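Local coordinates for chintase (PDB 5YUQ), which probably hydrolyses the beta-1,4 glycosidic bonds of chitin, as a fungal glycoside hydrolase of family 18 with a tunnel-shaped active site, at residues S16-K21 / T360-L365; N89-V94 / R136-S141; F176-Y181 / N212-A217; R288-E293 / K322-D327. All coordinates share one frame; numbering follows the deposited sequence. Where two conformers were deposited one is given.

Interaction 1: S16-K21 / T360-L365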
loop_
_atom_site.group_PDB
_atom_site.type_symbol
_atom_site.label_atom_id
_atom_site.label_comp_id
_atom_site.label_asym_id
_atom_site.label_seq_id
_atom_site.Cartn_x
_atom_site.Cartn_y
_atom_site.Cartn_z
ATOM N N SER A 16 -11.540 5.543 -16.646
ATOM C CA SER A 16 -10.663 6.405 -17.431
ATOM C C SER A 16 -9.392 6.695 -16.635
ATOM O O SER A 16 -9.459 7.165 -15.497
ATOM C CB SER A 16 -11.372 7.713 -17.780
ATOM O OG SER A 16 -10.497 8.613 -18.438
ATOM N N ILE A 17 -8.236 6.408 -17.225
ATOM C CA ILE A 17 -6.967 6.638 -16.549
ATOM C C ILE A 17 -6.398 7.997 -16.950
ATOM O O ILE A 17 -6.230 8.283 -18.137
ATOM C CB ILE A 17 -5.962 5.516 -16.875
ATOM C CG1 ILE A 17 -6.475 4.171 -16.334
ATOM C CG2 ILE A 17 -4.590 5.828 -16.298
ATOM C CD1 ILE A 17 -5.572 2.992 -16.667
ATOM N N ALA A 18 -6.124 8.844 -15.959
ATOM C CA ALA A 18 -5.639 10.198 -16.228
ATOM C C ALA A 18 -4.143 10.178 -16.502
ATOM O O ALA A 18 -3.342 10.608 -15.674
ATOM C CB ALA A 18 -5.956 11.123 -15.061
ATOM N N TRP A 19 -3.780 9.683 -17.678
ATOM C CA TRP A 19 -2.383 9.462 -18.032
ATOM C C TRP A 19 -1.495 10.686 -17.834
ATOM O O TRP A 19 -0.337 10.555 -17.445
ATOM C CB TRP A 19 -2.285 8.995 -19.482
ATOM C CG TRP A 19 -2.968 7.693 -19.740
ATOM C CD1 TRP A 19 -4.142 7.497 -20.406
ATOM C CD2 TRP A 19 -2.516 6.400 -19.331
ATOM N NE1 TRP A 19 -4.444 6.156 -20.442
ATOM C CE2 TRP A 19 -3.460 5.462 -19.788
ATOM C CE3 TRP A 19 -1.397 5.944 -18.627
ATOM C CZ2 TRP A 19 -3.321 4.093 -19.558
ATOM C CZ3 TRP A 19 -1.258 4.588 -18.409
ATOM C CH2 TRP A 19 -2.215 3.679 -18.870
ATOM N N ASP A 20 -2.026 11.876 -18.092
ATOM C CA ASP A 20 -1.196 13.078 -18.015
ATOM C C ASP A 20 -0.901 13.494 -16.577
ATOM O O ASP A 20 -0.085 14.379 -16.335
ATOM C CB ASP A 20 -1.823 14.228 -18.812
ATOM C CG ASP A 20 -1.785 13.980 -20.306
ATOM O OD1 ASP A 20 -0.705 13.602 -20.814
ATOM O OD2 ASP A 20 -2.830 14.144 -20.970
ATOM N N LYS A 21 -1.551 12.831 -15.627
ATOM C CA LYS A 21 -1.376 13.156 -14.215
ATOM C C LYS A 21 -0.548 12.123 -13.445
ATOM O O LYS A 21 -0.490 12.150 -12.213
ATOM C CB LYS A 21 -2.745 13.361 -13.553
ATOM C CG LYS A 21 -3.546 14.524 -14.156
ATOM C CD LYS A 21 -4.964 14.570 -13.597
ATOM C CE LYS A 21 -5.790 15.712 -14.200
ATOM N NZ LYS A 21 -5.295 17.039 -13.763
ATOM N N THR A 360 -9.818 14.834 -7.825
ATOM C CA THR A 360 -9.479 15.646 -6.656
ATOM C C THR A 360 -8.204 15.173 -5.952
ATOM O O THR A 360 -7.297 15.967 -5.699
ATOM C CB THR A 360 -10.621 15.676 -5.634
ATOM O OG1 THR A 360 -11.792 16.236 -6.244
ATOM C CG2 THR A 360 -10.238 16.530 -4.433
ATOM N N LEU A 361 -8.138 13.884 -5.633
ATOM C CA LEU A 361 -6.979 13.360 -4.913
ATOM C C LEU A 361 -5.742 13.246 -5.792
ATOM O O LEU A 361 -4.641 13.532 -5.338
ATOM C CB LEU A 361 -7.293 12.019 -4.254
ATOM C CG LEU A 361 -8.438 12.070 -3.239
ATOM C CD1 LEU A 361 -8.445 10.777 -2.463
ATOM C CD2 LEU A 361 -8.299 13.264 -2.302
ATOM N N LEU A 362 -5.906 12.846 -7.048
ATOM C CA LEU A 362 -4.746 12.745 -7.935
ATOM C C LEU A 362 -4.170 14.127 -8.230
ATOM O O LEU A 362 -2.952 14.300 -8.274
ATOM C CB LEU A 362 -5.100 12.004 -9.226
ATOM C CG LEU A 362 -3.981 11.771 -10.249
ATOM C CD1 LEU A 362 -2.796 11.039 -9.625
ATOM C CD2 LEU A 362 -4.517 11.001 -11.446
ATOM N N ASN A 363 -5.047 15.115 -8.384
ATOM C CA ASN A 363 -4.597 16.494 -8.531
ATOM C C ASN A 363 -3.793 16.952 -7.325
ATOM O O ASN A 363 -2.834 17.698 -7.463
ATOM C CB ASN A 363 -5.789 17.431 -8.748
ATOM C CG ASN A 363 -6.381 17.290 -10.128
ATOM O OD1 ASN A 363 -5.764 16.704 -11.016
ATOM N ND2 ASN A 363 -7.566 17.844 -10.326
ATOM N N ALA A 364 -4.187 16.497 -6.140
ATOM C CA ALA A 364 -3.492 16.856 -4.904
ATOM C C ALA A 364 -2.063 16.332 -4.849
ATOM O O ALA A 364 -1.266 16.762 -4.018
ATOM C CB ALA A 364 -4.280 16.348 -3.696
ATOM N N LEU A 365 -1.738 15.389 -5.725
ATOM C CA LEU A 365 -0.407 14.803 -5.716
ATOM C C LEU A 365 0.532 15.448 -6.725
ATOM O O LEU A 365 1.716 15.143 -6.720
ATOM C CB LEU A 365 -0.478 13.295 -5.979
ATOM C CG LEU A 365 -1.259 12.467 -4.959
ATOM C CD1 LEU A 365 -1.213 10.978 -5.318
ATOM C CD2 LEU A 365 -0.709 12.706 -3.565
#

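Interaction 2: N89-V94 / R136-S141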
loop_
_atom_site.group_PDB
_atom_site.type_symbol
_atom_site.label_atom_id
_atom_site.label_comp_id
_atom_site.label_asym_id
_atom_site.label_seq_id
_atom_site.Cartn_x
_atom_site.Cartn_y
_atom_site.Cartn_z
ATOM N N ASN A 89 9.543 -17.844 -14.600
ATOM C CA ASN A 89 8.169 -17.455 -14.886
ATOM C C ASN A 89 7.970 -15.947 -14.823
ATOM O O ASN A 89 7.194 -15.387 -15.596
ATOM C CB ASN A 89 7.202 -18.162 -13.939
ATOM C CG ASN A 89 7.034 -19.630 -14.268
ATOM O OD1 ASN A 89 7.423 -20.086 -15.348
ATOM N ND2 ASN A 89 6.436 -20.376 -13.346
ATOM N N LEU A 90 8.678 -15.290 -13.911
ATOM C CA LEU A 90 8.607 -13.834 -13.804
ATOM C C LEU A 90 9.236 -13.160 -15.019
ATOM O O LEU A 90 8.722 -12.164 -15.521
ATOM C CB LEU A 90 9.277 -13.347 -12.518
ATOM C CG LEU A 90 8.514 -13.646 -11.228
ATOM C CD1 LEU A 90 9.424 -13.450 -10.027
ATOM C CD2 LEU A 90 7.285 -12.748 -11.114
ATOM N N VAL A 91 10.355 -13.695 -15.488
ATOM C CA VAL A 91 10.986 -13.161 -16.685
ATOM C C VAL A 91 10.061 -13.354 -17.881
ATOM O O VAL A 91 9.935 -12.468 -18.730
ATOM C CB VAL A 91 12.353 -13.827 -16.926
ATOM C CG1 VAL A 91 12.919 -13.420 -18.281
ATOM C CG2 VAL A 91 13.319 -13.467 -15.799
ATOM N N ASP A 92 9.392 -14.503 -17.931
ATOM C CA ASP A 92 8.483 -14.784 -19.038
ATOM C C ASP A 92 7.315 -13.807 -19.066
ATOM O O ASP A 92 6.921 -13.355 -20.136
ATOM C CB ASP A 92 7.945 -16.213 -18.968
ATOM C CG ASP A 92 8.978 -17.248 -19.345
ATOM O OD1 ASP A 92 10.037 -16.878 -19.899
ATOM O OD2 ASP A 92 8.716 -18.445 -19.096
ATOM N N VAL A 93 6.834 -13.485 -17.896
ATOM C CA VAL A 93 5.705 -12.560 -17.820
ATOM C C VAL A 93 6.069 -11.171 -18.311
ATOM O O VAL A 93 5.322 -10.521 -18.955
ATOM C CB VAL A 93 5.080 -12.498 -16.404
ATOM C CG1 VAL A 93 5.891 -11.646 -15.469
ATOM C CG2 VAL A 93 3.710 -11.886 -16.515
ATOM N N VAL A 94 7.268 -10.737 -17.967
ATOM C CA VAL A 94 7.763 -9.448 -18.422
ATOM C C VAL A 94 7.815 -9.411 -19.942
ATOM O O VAL A 94 7.333 -8.461 -20.561
ATOM C CB VAL A 94 9.146 -9.116 -17.833
ATOM C CG1 VAL A 94 9.710 -7.877 -18.518
ATOM C CG2 VAL A 94 9.006 -8.875 -16.342
ATOM N N ARG A 136 17.317 -8.886 -11.668
ATOM C CA ARG A 136 18.174 -7.848 -12.232
ATOM C C ARG A 136 19.147 -8.443 -13.244
ATOM O O ARG A 136 19.368 -7.876 -14.312
ATOM C CB ARG A 136 18.952 -7.123 -11.127
ATOM C CG ARG A 136 19.942 -6.086 -11.662
ATOM C CD ARG A 136 19.220 -4.959 -12.381
ATOM N NE ARG A 136 18.490 -4.118 -11.432
ATOM C CZ ARG A 136 17.455 -3.346 -11.744
ATOM N NH1 ARG A 136 16.987 -3.313 -12.986
ATOM N NH2 ARG A 136 16.880 -2.615 -10.806
ATOM N N GLU A 137 19.716 -9.597 -12.909
ATOM C CA GLU A 137 20.671 -10.240 -13.806
ATOM C C GLU A 137 19.985 -10.678 -15.097
ATOM O O GLU A 137 20.540 -10.525 -16.183
ATOM C CB GLU A 137 21.350 -11.430 -13.117
ATOM C CG GLU A 137 22.559 -11.981 -13.871
ATOM C CD GLU A 137 22.166 -12.903 -15.006
ATOM O OE1 GLU A 137 21.153 -13.614 -14.854
ATOM O OE2 GLU A 137 22.858 -12.908 -16.048
ATOM N N LYS A 138 18.776 -11.216 -14.989
ATOM C CA LYS A 138 18.092 -11.727 -16.177
ATOM C C LYS A 138 17.410 -10.666 -17.029
ATOM O O LYS A 138 17.331 -10.814 -18.247
ATOM C CB LYS A 138 17.118 -12.853 -15.806
ATOM C CG LYS A 138 17.801 -14.212 -15.797
ATOM C CD LYS A 138 17.133 -15.205 -14.885
ATOM C CE LYS A 138 18.052 -16.399 -14.659
ATOM N NZ LYS A 138 18.575 -16.924 -15.946
ATOM N N LEU A 139 16.929 -9.598 -16.395
ATOM C CA LEU A 139 16.169 -8.571 -17.109
ATOM C C LEU A 139 16.988 -7.330 -17.461
ATOM O O LEU A 139 16.616 -6.580 -18.363
ATOM C CB LEU A 139 14.927 -8.171 -16.306
ATOM C CG LEU A 139 13.929 -9.299 -16.050
ATOM C CD1 LEU A 139 12.908 -8.889 -15.001
ATOM C CD2 LEU A 139 13.227 -9.693 -17.345
ATOM N N GLY A 140 18.088 -7.103 -16.749
ATOM C CA GLY A 140 18.952 -5.970 -17.041
ATOM C C GLY A 140 18.622 -4.717 -16.249
ATOM O O GLY A 140 17.676 -4.699 -15.462
ATOM N N SER A 141 19.393 -3.659 -16.478
ATOM C CA SER A 141 19.310 -2.441 -15.673
ATOM C C SER A 141 18.130 -1.553 -16.042
ATOM O O SER A 141 17.715 -0.702 -15.265
ATOM C CB SER A 141 20.604 -1.641 -15.805
ATOM O OG SER A 141 20.814 -1.257 -17.152
#

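Interaction 3: F176-Y181 / N212-A217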
loop_
_atom_site.group_PDB
_atom_site.type_symbol
_atom_site.label_atom_id
_atom_site.label_comp_id
_atom_site.label_asym_id
_atom_site.label_seq_id
_atom_site.Cartn_x
_atom_site.Cartn_y
_atom_site.Cartn_z
ATOM N N PHE A 176 11.556 1.669 -3.242
ATOM C CA PHE A 176 10.867 0.977 -2.170
ATOM C C PHE A 176 9.622 1.789 -1.871
ATOM O O PHE A 176 9.708 2.939 -1.411
ATOM C CB PHE A 176 11.767 0.915 -0.933
ATOM C CG PHE A 176 13.041 0.126 -1.143
ATOM C CD1 PHE A 176 14.088 0.655 -1.886
ATOM C CD2 PHE A 176 13.191 -1.138 -0.595
ATOM C CE1 PHE A 176 15.254 -0.066 -2.093
ATOM C CE2 PHE A 176 14.359 -1.870 -0.781
ATOM C CZ PHE A 176 15.400 -1.336 -1.533
ATOM N N TYR A 177 8.461 1.213 -2.160
ATOM C CA TYR A 177 7.196 1.933 -2.025
ATOM C C TYR A 177 6.617 1.679 -0.642
ATOM O O TYR A 177 6.087 0.604 -0.389
ATOM C CB TYR A 177 6.188 1.441 -3.071
ATOM C CG TYR A 177 6.513 1.739 -4.529
ATOM C CD1 TYR A 177 7.699 2.361 -4.903
ATOM C CD2 TYR A 177 5.616 1.391 -5.528
ATOM C CE1 TYR A 177 7.981 2.625 -6.241
ATOM C CE2 TYR A 177 5.885 1.652 -6.864
ATOM C CZ TYR A 177 7.061 2.273 -7.210
ATOM O OH TYR A 177 7.321 2.528 -8.534
ATOM N N ILE A 178 6.704 2.667 0.247
ATOM C CA ILE A 178 6.248 2.494 1.628
ATOM C C ILE A 178 4.730 2.546 1.745
ATOM O O ILE A 178 4.096 3.544 1.396
ATOM C CB ILE A 178 6.847 3.559 2.557
ATOM C CG1 ILE A 178 8.374 3.465 2.549
ATOM C CG2 ILE A 178 6.337 3.377 3.975
ATOM C CD1 ILE A 178 9.056 4.592 3.311
ATOM N N MET A 179 4.148 1.469 2.263
ATOM C CA MET A 179 2.703 1.407 2.423
ATOM C C MET A 179 2.293 2.066 3.731
ATOM O O MET A 179 1.922 1.400 4.698
ATOM C CB MET A 179 2.225 -0.040 2.329
ATOM C CG MET A 179 2.452 -0.617 0.935
ATOM S SD MET A 179 2.001 -2.352 0.776
ATOM C CE MET A 179 0.529 -2.415 1.804
ATOM N N ALA A 180 2.381 3.392 3.754
ATOM C CA ALA A 180 2.035 4.166 4.938
ATOM C C ALA A 180 0.537 4.387 5.014
ATOM O O ALA A 180 0.061 5.515 5.024
ATOM C CB ALA A 180 2.756 5.499 4.911
ATOM N N TYR A 181 -0.197 3.287 5.067
ATOM C CA TYR A 181 -1.633 3.328 5.201
ATOM C C TYR A 181 -2.039 2.015 5.847
ATOM O O TYR A 181 -1.191 1.144 6.047
ATOM C CB TYR A 181 -2.321 3.574 3.851
ATOM C CG TYR A 181 -1.745 2.852 2.649
ATOM C CD1 TYR A 181 -1.909 1.488 2.490
ATOM C CD2 TYR A 181 -1.100 3.553 1.639
ATOM C CE1 TYR A 181 -1.407 0.824 1.383
ATOM C CE2 TYR A 181 -0.605 2.903 0.513
ATOM C CZ TYR A 181 -0.766 1.539 0.391
ATOM O OH TYR A 181 -0.288 0.879 -0.717
ATOM N N ASN A 212 6.196 9.577 8.326
ATOM C CA ASN A 212 7.472 10.097 8.797
ATOM C C ASN A 212 8.314 9.048 9.506
ATOM O O ASN A 212 9.497 8.898 9.211
ATOM C CB ASN A 212 7.250 11.312 9.704
ATOM C CG ASN A 212 8.536 11.793 10.356
ATOM O OD1 ASN A 212 9.465 12.231 9.673
ATOM N ND2 ASN A 212 8.587 11.726 11.683
ATOM N N ASP A 213 7.717 8.316 10.443
ATOM C CA ASP A 213 8.468 7.305 11.185
ATOM C C ASP A 213 8.963 6.200 10.262
ATOM O O ASP A 213 10.084 5.706 10.406
ATOM C CB ASP A 213 7.610 6.715 12.309
ATOM C CG ASP A 213 7.341 7.711 13.412
ATOM O OD1 ASP A 213 8.251 7.955 14.231
ATOM O OD2 ASP A 213 6.217 8.247 13.470
ATOM N N ALA A 214 8.129 5.829 9.298
ATOM C CA ALA A 214 8.501 4.795 8.340
ATOM C C ALA A 214 9.680 5.240 7.473
ATOM O O ALA A 214 10.644 4.490 7.285
ATOM C CB ALA A 214 7.300 4.435 7.461
ATOM N N VAL A 215 9.596 6.453 6.938
ATOM C CA VAL A 215 10.667 6.991 6.113
ATOM C C VAL A 215 11.952 7.037 6.919
ATOM O O VAL A 215 13.004 6.602 6.442
ATOM C CB VAL A 215 10.297 8.392 5.579
ATOM C CG1 VAL A 215 11.528 9.132 5.090
ATOM C CG2 VAL A 215 9.268 8.264 4.472
ATOM N N LYS A 216 11.868 7.519 8.155
ATOM C CA LYS A 216 13.064 7.606 8.991
ATOM C C LYS A 216 13.631 6.225 9.276
ATOM O O LYS A 216 14.847 6.043 9.269
ATOM C CB LYS A 216 12.790 8.334 10.308
ATOM C CG LYS A 216 12.395 9.793 10.153
ATOM C CD LYS A 216 13.368 10.559 9.292
ATOM C CE LYS A 216 12.933 12.010 9.133
ATOM N NZ LYS A 216 12.591 12.612 10.451
ATOM N N ALA A 217 12.759 5.251 9.514
ATOM C CA ALA A 217 13.217 3.897 9.811
ATOM C C ALA A 217 13.922 3.270 8.615
ATOM O O ALA A 217 14.957 2.622 8.767
ATOM C CB ALA A 217 12.061 3.020 10.265
#

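Interaction 4: R288-E293 / K322-D327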
loop_
_atom_site.group_PDB
_atom_site.type_symbol
_atom_site.label_atom_id
_atom_site.label_comp_id
_atom_site.label_asym_id
_atom_site.label_seq_id
_atom_site.Cartn_x
_atom_site.Cartn_y
_atom_site.Cartn_z
ATOM N N ARG A 288 -14.416 8.318 -3.473
ATOM C CA ARG A 288 -15.616 8.614 -4.277
ATOM C C ARG A 288 -16.835 8.726 -3.340
ATOM O O ARG A 288 -17.639 9.591 -3.550
ATOM C CB ARG A 288 -15.921 7.604 -5.347
ATOM C CG ARG A 288 -14.899 7.547 -6.458
ATOM C CD ARG A 288 -15.106 6.463 -7.495
ATOM N NE ARG A 288 -16.250 6.749 -8.362
ATOM C CZ ARG A 288 -16.208 7.575 -9.389
ATOM N NH1 ARG A 288 -15.100 8.203 -9.760
ATOM N NH2 ARG A 288 -17.290 7.753 -10.086
ATOM N N THR A 289 -16.937 7.811 -2.374
ATOM C CA THR A 289 -18.047 7.812 -1.427
ATOM C C THR A 289 -17.986 9.015 -0.495
ATOM O O THR A 289 -19.000 9.665 -0.238
ATOM C CB THR A 289 -18.047 6.539 -0.579
ATOM O OG1 THR A 289 -17.966 5.394 -1.439
ATOM C CG2 THR A 289 -19.316 6.462 0.261
ATOM N N ILE A 290 -16.794 9.302 0.020
ATOM C CA ILE A 290 -16.591 10.456 0.889
ATOM C C ILE A 290 -17.041 11.740 0.185
ATOM O O ILE A 290 -17.735 12.578 0.772
ATOM C CB ILE A 290 -15.113 10.558 1.313
ATOM C CG1 ILE A 290 -14.698 9.272 2.044
ATOM C CG2 ILE A 290 -14.880 11.765 2.205
ATOM C CD1 ILE A 290 -13.218 9.222 2.448
ATOM N N ALA A 291 -16.680 11.867 -1.087
ATOM C CA ALA A 291 -17.036 13.046 -1.872
ATOM C C ALA A 291 -18.533 13.079 -2.148
ATOM O O ALA A 291 -19.190 14.103 -1.931
ATOM C CB ALA A 291 -16.251 13.063 -3.170
ATOM N N GLN A 292 -19.076 11.955 -2.612
ATOM C CA GLN A 292 -20.494 11.892 -2.978
ATOM C C GLN A 292 -21.415 12.146 -1.789
ATOM O O GLN A 292 -22.493 12.727 -1.950
ATOM C CB GLN A 292 -20.828 10.536 -3.614
ATOM C CG GLN A 292 -20.291 10.336 -5.030
ATOM C CD GLN A 292 -20.243 8.869 -5.443
ATOM O OE1 GLN A 292 -20.532 7.971 -4.643
ATOM N NE2 GLN A 292 -19.873 8.620 -6.697
ATOM N N GLU A 293 -20.993 11.722 -0.598
ATOM C CA GLU A 293 -21.819 11.864 0.597
ATOM C C GLU A 293 -21.668 13.227 1.255
ATOM O O GLU A 293 -22.392 13.553 2.196
ATOM C CB GLU A 293 -21.506 10.758 1.608
ATOM C CG GLU A 293 -21.951 9.386 1.152
ATOM C CD GLU A 293 -21.676 8.318 2.183
ATOM O OE1 GLU A 293 -20.946 8.603 3.159
ATOM O OE2 GLU A 293 -22.193 7.193 2.018
ATOM N N LYS A 322 -19.574 5.825 14.315
ATOM C CA LYS A 322 -18.437 5.532 13.452
ATOM C C LYS A 322 -17.491 6.711 13.376
ATOM O O LYS A 322 -17.921 7.843 13.177
ATOM C CB LYS A 322 -18.935 5.226 12.038
ATOM C CG LYS A 322 -20.084 4.237 11.996
ATOM C CD LYS A 322 -20.363 3.742 10.589
ATOM C CE LYS A 322 -21.027 4.788 9.724
ATOM N NZ LYS A 322 -21.760 4.149 8.589
ATOM N N VAL A 323 -16.199 6.441 13.513
ATOM C CA VAL A 323 -15.191 7.430 13.147
ATOM C C VAL A 323 -14.542 7.025 11.831
ATOM O O VAL A 323 -14.165 5.869 11.642
ATOM C CB VAL A 323 -14.126 7.640 14.247
ATOM C CG1 VAL A 323 -13.425 6.333 14.579
ATOM C CG2 VAL A 323 -13.125 8.704 13.809
ATOM N N LEU A 324 -14.468 7.974 10.905
ATOM C CA LEU A 324 -13.808 7.762 9.624
ATOM C C LEU A 324 -12.510 8.521 9.643
ATOM O O LEU A 324 -12.512 9.741 9.785
ATOM C CB LEU A 324 -14.676 8.303 8.477
ATOM C CG LEU A 324 -14.036 8.372 7.083
ATOM C CD1 LEU A 324 -13.796 6.988 6.540
ATOM C CD2 LEU A 324 -14.921 9.184 6.132
ATOM N N SER A 325 -11.394 7.805 9.514
ATOM C CA SER A 325 -10.121 8.466 9.281
ATOM C C SER A 325 -9.889 8.404 7.789
ATOM O O SER A 325 -9.993 7.334 7.194
ATOM C CB SER A 325 -8.981 7.753 9.997
ATOM O OG SER A 325 -7.740 8.276 9.529
ATOM N N PHE A 326 -9.576 9.539 7.177
ATOM C CA PHE A 326 -9.394 9.555 5.728
ATOM C C PHE A 326 -8.311 10.514 5.276
ATOM O O PHE A 326 -7.600 11.079 6.104
ATOM C CB PHE A 326 -10.726 9.800 4.985
ATOM C CG PHE A 326 -11.368 11.155 5.236
ATOM C CD1 PHE A 326 -11.963 11.452 6.458
ATOM C CD2 PHE A 326 -11.432 12.105 4.211
ATOM C CE1 PHE A 326 -12.580 12.686 6.671
ATOM C CE2 PHE A 326 -12.045 13.338 4.418
ATOM C CZ PHE A 326 -12.623 13.630 5.644
ATOM N N ASP A 327 -8.164 10.656 3.962
ATOM C CA ASP A 327 -7.262 11.647 3.403
ATOM C C ASP A 327 -7.997 12.479 2.383
ATOM O O ASP A 327 -8.840 11.969 1.643
ATOM C CB ASP A 327 -6.044 10.985 2.772
ATOM C CG ASP A 327 -4.959 10.743 3.780
ATOM O OD1 ASP A 327 -4.146 11.668 3.997
ATOM O OD2 ASP A 327 -4.940 9.653 4.391
#

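Interaction 1: S16-K21 / T360-L365
Leu362 reaches across from the short helix 360-363 into the bend made by Ala18 and Lys21, while Asn363 beside it takes the amino group of the same lysine. The leucine has CG anti to its backbone N (chi1 -178°), which holds its fork out toward the loop. One prong, Leu362 CD2, lies against Lys21 CB at 3.6 Å and also meets Ala18 CB at 3.9 Å. The other prong, Leu362 CD1, sits 3.6 Å from Lys21 O. The lysine then runs slantwise over the leucine toward the helix. It is extended through chi3 and bends only at chi4 (-68°), and this last turn brings NZ to the side-chain carbonyl of Asn363. The hydrogen bond from Lys21 NZ to Asn363 OD1 is 2.8 Å long. The amino nitrogen comes in to one side of the C=O direction (137° at the oxygen) and is tilted from the amide plane. The methylene just before it stays close as well, with Lys21 CE 3.3 Å from Asn363 OD1.

Gln366 ties the backbones together beyond this, because its NE2 donates to both Lys21 O and Leu362 O. The contact thus joins the loop between strands 4-9 and 24-32, early in the TIM barrel, to the short helix that follows its last strand, 346-350. The chemistry is split: the aliphatic part of Lys21 lines a small apolar patch with Ala18 and the buried Leu362, while its ammonium group meets the partial negative charge of an amide oxygen, a charge-dipole hydrogen bond and not a salt bridge.

Interaction 2: N89-V94 / R136-S141
Leu139 and Val91 carry most of the contact between helices 80-97 and 124-139, with smaller contributions from Val94 and Lys138. Leu139 sets CG anti to its carbonyl carbon (chi1 -61°), which carries its fork to the valines. The two main side chains slide past each other in opposite directions, so that Leu139 CD2 comes to rest beside both valine methyls. It is 3.9 Å from Val91 CG1 and slightly farther from Val91 CG2. The second methyl of the leucine, Leu139 CD1, meets Val94 CG2 at 4.1 Å, one helical turn along. On the outer side, Val91 CG2 presses on Lys138 CB at 3.8 Å. The lysine crosses the valine at about a right angle and carries its charged end away, leaving only its base in the apolar surface.

Leu139 is the last helical residue before Gly140, which turns away with a positive phi of 92°. Arg136 braces this turn: its NH1 donates to Gly140 O over 2.9 Å, with the acceptor in the guanidinium plane, and also bonds Thr143 O. The NH2 atom of the same arginine forms a salt bridge with Asp174. Toward the barrel, Val94 and Leu139 both lean on Leu102 of strand 101-105, so two neighbouring outer helices of the TIM barrel meet over that strand.

With no polar bond between the segments, dispersion and the exclusion of water from the methyl groups hold them here.

Interaction 3: F176-Y181 / N212-A217
Ile178 sends two separate methyls into helix 211-220, one to each of two successive residues. Its branch methyl, Ile178 CG2, meets Ala214 CB at 3.8 Å. The longer arm passes to the next residue, where Ile178 CD1 lies 3.9 Å from Val215 CG2. The same methyl also approaches the helix backbone, with Ile178 CD1 4.0 Å from Val215 CA. The isoleucine puts CG1 anti to its carbonyl carbon (chi1 -60°) and keeps the arm extended beyond, which spreads the two methyls along the helix. Ile178 and Val215 meet at about a right angle. Ala214 presents just a CB methyl to Ile178, and all three residues are buried.

This is the strand-to-helix layer of a TIM barrel: strand 175-178 belongs to the parallel barrel, and helix 211-220 covers it from outside before the chain returns through strand 228-240. The long excursion between strand and helix contains almost no regular structure.

Around this first shell, backbone hydrogen bonds fix the strand on both flanks. Phe176 and Ile178 bond to Val229, and Tyr177 bonds to Thr147 and Val149. Val149 also touches the side of Ile178. Past the strand the chain kinks through two consecutive inverse gamma turns, centred on Met179 and Ala180. Met179 points away from the helix at its CB, and its side chain touches Met348 and Glu107. Glu107 closes the DxxDxDxE motif of family 18 (here DGLNLDWE), in the place usually held by the catalytic acid. At the start of the helical segment, Asn212 OD1 is hydrogen-bonded to Tyr338 OH of helix 329-341.

Interaction 4: R288-E293 / K322-D327
Ile290 and Phe326 meet in the alpha+beta region inserted between the last two strands of the TIM barrel, where the short helix 287-292 packs on antiparallel strand 322-325 and the residues just after it. The isoleucine is the single residue of the helical segment that touches the strand side. Its end methyl makes the nearest approach: Ile290 CD1 is 3.6 Å from Phe326 CB and stays close to the start of the ring. The branch methyl follows the ring outward, with Ile290 CG2 3.9 Å from Phe326 CE2. From another side, Leu324 CD2 meets Ile290 CD1 at 4.1 Å and is as far from Ile290 CG1.

Phe326 holds its ring with CG between the backbone N and the carbonyl carbon (chi1 64°), a cramped rotamer that swings the ring along the isoleucine. Leu324 in the strand and Phe326 just beyond its end both turn to the helix, while Ser325 between them faces elsewhere and bonds Asn194 N.

Other residues close the patch: Trp302 and Val238 touch Leu324, and Pro313 touches Phe326. The strand pairs through its backbone with Ala315 on one flank and with Ser239 and Arg237 of the long strand 228-240 on the other. The position of this helix and its antiparallel strands, between barrel strands 228-240 and 346-350, is consistent with the alpha+beta insertion of many family 18 chitinases.

How the interactions relate
The four contacts are spread round one family 18 TIM barrel and its insertion. Interaction 1 pairs a loop near the start of the chain with a helix near its end, so the other three are nested inside it. These follow in series: interaction 2 between two outer helices, interaction 3 between a barrel strand and its helix, interaction 4 in the inserted alpha+beta region. Interactions 2 and 4 are farthest apart, with centres about 40 Å from each other across the chain's centre. Interactions 3 and 4 both border strand 228-240. Interactions 1 and 4 just touch, Leu361 CD2 lying 4.2 Å from Asp327 O, so the C-terminal helix and the end of the insertion are neighbours.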